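Side-chain contact in uncharacterized protein (Yersinia pestis, PDB 4RGI), which is of unknown function but consists largely of a KTSC domain, built as an alpha-beta sandwich: residues R24-Q29 / R44-F49. Numbering follows the deposited sequence.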
loop_
_atom_site.group_PDB
_atom_site.type_symbol
_atom_site.label_atom_id
_atom_site.label_comp_id
_atom_site.label_asym_id
_atom_site.label_seq_id
_atom_site.Cartn_x
_atom_site.Cartn_y
_atom_site.Cartn_z
ATOM N N ARG A 24 -3.741 11.715 -0.974
ATOM C CA ARG A 24 -3.120 10.802 -1.939
ATOM C C ARG A 24 -2.062 9.932 -1.275
ATOM O O ARG A 24 -0.951 9.767 -1.784
ATOM C CB ARG A 24 -2.500 11.571 -3.100
ATOM C CG ARG A 24 -3.356 12.707 -3.643
ATOM C CD ARG A 24 -4.676 12.274 -4.237
ATOM N NE ARG A 24 -5.206 13.293 -5.152
ATOM C CZ ARG A 24 -5.723 14.464 -4.778
ATOM N NH1 ARG A 24 -5.796 14.792 -3.495
ATOM N NH2 ARG A 24 -6.170 15.319 -5.691
HETATM N N MSE A 25 -2.440 9.351 -0.144
HETATM C CA MSE A 25 -1.512 8.577 0.665
HETATM C C MSE A 25 -1.919 7.120 0.748
HETATM O O MSE A 25 -3.092 6.820 0.967
HETATM C CB MSE A 25 -1.430 9.191 2.054
HETATM C CG MSE A 25 -0.417 8.557 2.985
HETATM SE SE MSE A 25 -0.184 9.751 4.490
HETATM C CE MSE A 25 -1.858 9.380 5.429
ATOM N N LEU A 26 -0.955 6.220 0.542
ATOM C CA LEU A 26 -1.193 4.790 0.563
ATOM C C LEU A 26 -0.522 4.211 1.792
ATOM O O LEU A 26 0.630 4.512 2.039
ATOM C CB LEU A 26 -0.617 4.144 -0.691
ATOM C CG LEU A 26 -0.727 2.638 -0.826
ATOM C CD1 LEU A 26 -2.149 2.238 -1.197
ATOM C CD2 LEU A 26 0.229 2.216 -1.889
ATOM N N GLU A 27 -1.231 3.392 2.569
ATOM C CA GLU A 27 -0.628 2.818 3.767
ATOM C C GLU A 27 -0.587 1.307 3.631
ATOM O O GLU A 27 -1.600 0.675 3.337
ATOM C CB GLU A 27 -1.403 3.237 5.017
ATOM C CG GLU A 27 -0.673 2.988 6.319
ATOM C CD GLU A 27 -1.367 3.672 7.498
ATOM O OE1 GLU A 27 -1.152 4.882 7.709
ATOM O OE2 GLU A 27 -2.153 2.998 8.181
ATOM N N ILE A 28 0.593 0.733 3.826
ATOM C CA ILE A 28 0.767 -0.701 3.653
ATOM C C ILE A 28 1.296 -1.298 4.950
ATOM O O ILE A 28 2.330 -0.872 5.440
ATOM C CB ILE A 28 1.754 -1.033 2.531
ATOM C CG1 ILE A 28 1.336 -0.352 1.222
ATOM C CG2 ILE A 28 1.827 -2.559 2.352
ATOM C CD1 ILE A 28 2.257 -0.672 0.064
ATOM N N GLN A 29 0.583 -2.268 5.505
ATOM C CA GLN A 29 1.106 -2.989 6.653
ATOM C C GLN A 29 1.708 -4.323 6.197
ATOM O O GLN A 29 1.002 -5.178 5.674
ATOM C CB GLN A 29 0.002 -3.203 7.677
ATOM C CG GLN A 29 0.407 -4.080 8.840
ATOM C CD GLN A 29 -0.729 -4.291 9.795
ATOM O OE1 GLN A 29 -1.894 -4.358 9.398
ATOM N NE2 GLN A 29 -0.399 -4.404 11.078
ATOM N N ARG A 44 -5.919 5.642 -8.977
ATOM C CA ARG A 44 -5.927 4.517 -9.898
ATOM C C ARG A 44 -4.937 3.437 -9.479
ATOM O O ARG A 44 -5.208 2.258 -9.641
ATOM C CB ARG A 44 -5.626 4.987 -11.316
ATOM C CG ARG A 44 -5.619 3.873 -12.371
ATOM C CD ARG A 44 -6.938 3.092 -12.394
ATOM N NE ARG A 44 -6.966 2.131 -13.491
ATOM C CZ ARG A 44 -7.937 1.234 -13.670
ATOM N NH1 ARG A 44 -8.959 1.179 -12.836
ATOM N NH2 ARG A 44 -7.885 0.400 -14.691
ATOM N N ALA A 45 -3.795 3.848 -8.924
ATOM C CA ALA A 45 -2.782 2.906 -8.452
ATOM C C ALA A 45 -3.335 2.073 -7.332
ATOM O O ALA A 45 -3.091 0.878 -7.261
ATOM C CB ALA A 45 -1.534 3.642 -7.977
ATOM N N HIS A 46 -4.069 2.719 -6.437
ATOM C CA HIS A 46 -4.611 2.004 -5.310
ATOM C C HIS A 46 -5.649 0.999 -5.782
ATOM O O HIS A 46 -5.670 -0.120 -5.316
ATOM C CB HIS A 46 -5.226 2.956 -4.300
ATOM C CG HIS A 46 -6.016 2.263 -3.246
ATOM N ND1 HIS A 46 -7.377 2.431 -3.103
ATOM C CD2 HIS A 46 -5.643 1.372 -2.291
ATOM C CE1 HIS A 46 -7.803 1.686 -2.098
ATOM N NE2 HIS A 46 -6.777 1.024 -1.595
ATOM N N GLN A 47 -6.507 1.403 -6.715
ATOM C CA GLN A 47 -7.514 0.492 -7.243
ATOM C C GLN A 47 -6.866 -0.727 -7.895
ATOM O O GLN A 47 -7.266 -1.850 -7.635
ATOM C CB GLN A 47 -8.416 1.213 -8.246
ATOM C CG GLN A 47 -9.350 2.231 -7.631
ATOM C CD GLN A 47 -10.113 2.963 -8.703
ATOM O OE1 GLN A 47 -9.729 2.931 -9.873
ATOM N NE2 GLN A 47 -11.206 3.612 -8.324
ATOM N N ASN A 48 -5.852 -0.510 -8.726
ATOM C CA ASN A 48 -5.139 -1.626 -9.347
ATOM C C ASN A 48 -4.423 -2.535 -8.340
ATOM O O ASN A 48 -4.314 -3.738 -8.552
ATOM C CB ASN A 48 -4.114 -1.117 -10.358
ATOM C CG ASN A 48 -4.759 -0.532 -11.594
ATOM O OD1 ASN A 48 -5.949 -0.745 -11.862
ATOM N ND2 ASN A 48 -3.971 0.211 -12.362
ATOM N N PHE A 49 -3.915 -1.943 -7.272
ATOM C CA PHE A 49 -3.295 -2.676 -6.170
ATOM C C PHE A 49 -4.302 -3.639 -5.575
ATOM O O PHE A 49 -4.010 -4.814 -5.369
ATOM C CB PHE A 49 -2.817 -1.697 -5.096
ATOM C CG PHE A 49 -1.743 -2.235 -4.152
ATOM C CD1 PHE A 49 -1.245 -3.525 -4.245
ATOM C CD2 PHE A 49 -1.231 -1.403 -3.171
ATOM C CE1 PHE A 49 -0.247 -3.971 -3.365
ATOM C CE2 PHE A 49 -0.234 -1.835 -2.281
ATOM C CZ PHE A 49 0.250 -3.134 -2.376
#
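Where Leu26 faces His46 and Phe49, strand 25-29 and helix 44-49 run in nearly the same direction, their axes inclined by 28° and 9.9 Å apart at the closest. Only carbon atoms meet across the contact, which lies close to the middle of the chain. Leu26 is directed toward the helix and spreads its two methyls over two residues three positions apart, about one helical turn: Leu26 CD1 lies 3.8 Å from His46 CD2, approaching that ring obliquely, while Leu26 CD2 comes up to the rim of the phenyl ring, 4.1 Å from Phe49 CE2. Ile28 starts off to one side of the helix, yet its extended chain carries CD1 to the same rim, where Ile28 CD1 lies in the plane of the ring, 3.6 Å from Phe49 CE2 and 4.0 Å from Phe49 CZ. Both aliphatic residues thus press on the edge of the phenyl ring. Phe49 reaches them because CG stands anti to the backbone N (chi1 -159°), directing the ring from the helix toward the strand.

Helix 43-51 here packs on one face of the antiparallel sheet of this alpha-beta sandwich, in which strand 25-30 runs between strands 14-20 and 34-39. Leu26 and Ile28, two residues apart, turn to the helical layer; Glu27 points to the opposite face, where Arg6 makes a salt bridge with its OE2 and Gln37 a hydrogen bond to its OE1. The helical layer is completed by helix 55-63, whose Phe58 ring meets that of Phe49 with planes about 20° apart and whose Ile63 touches Leu26. His46, only partly buried, stacks on Tyr19 of strand 14-20, while Ile17 of that strand touches both Leu26 and Phe49.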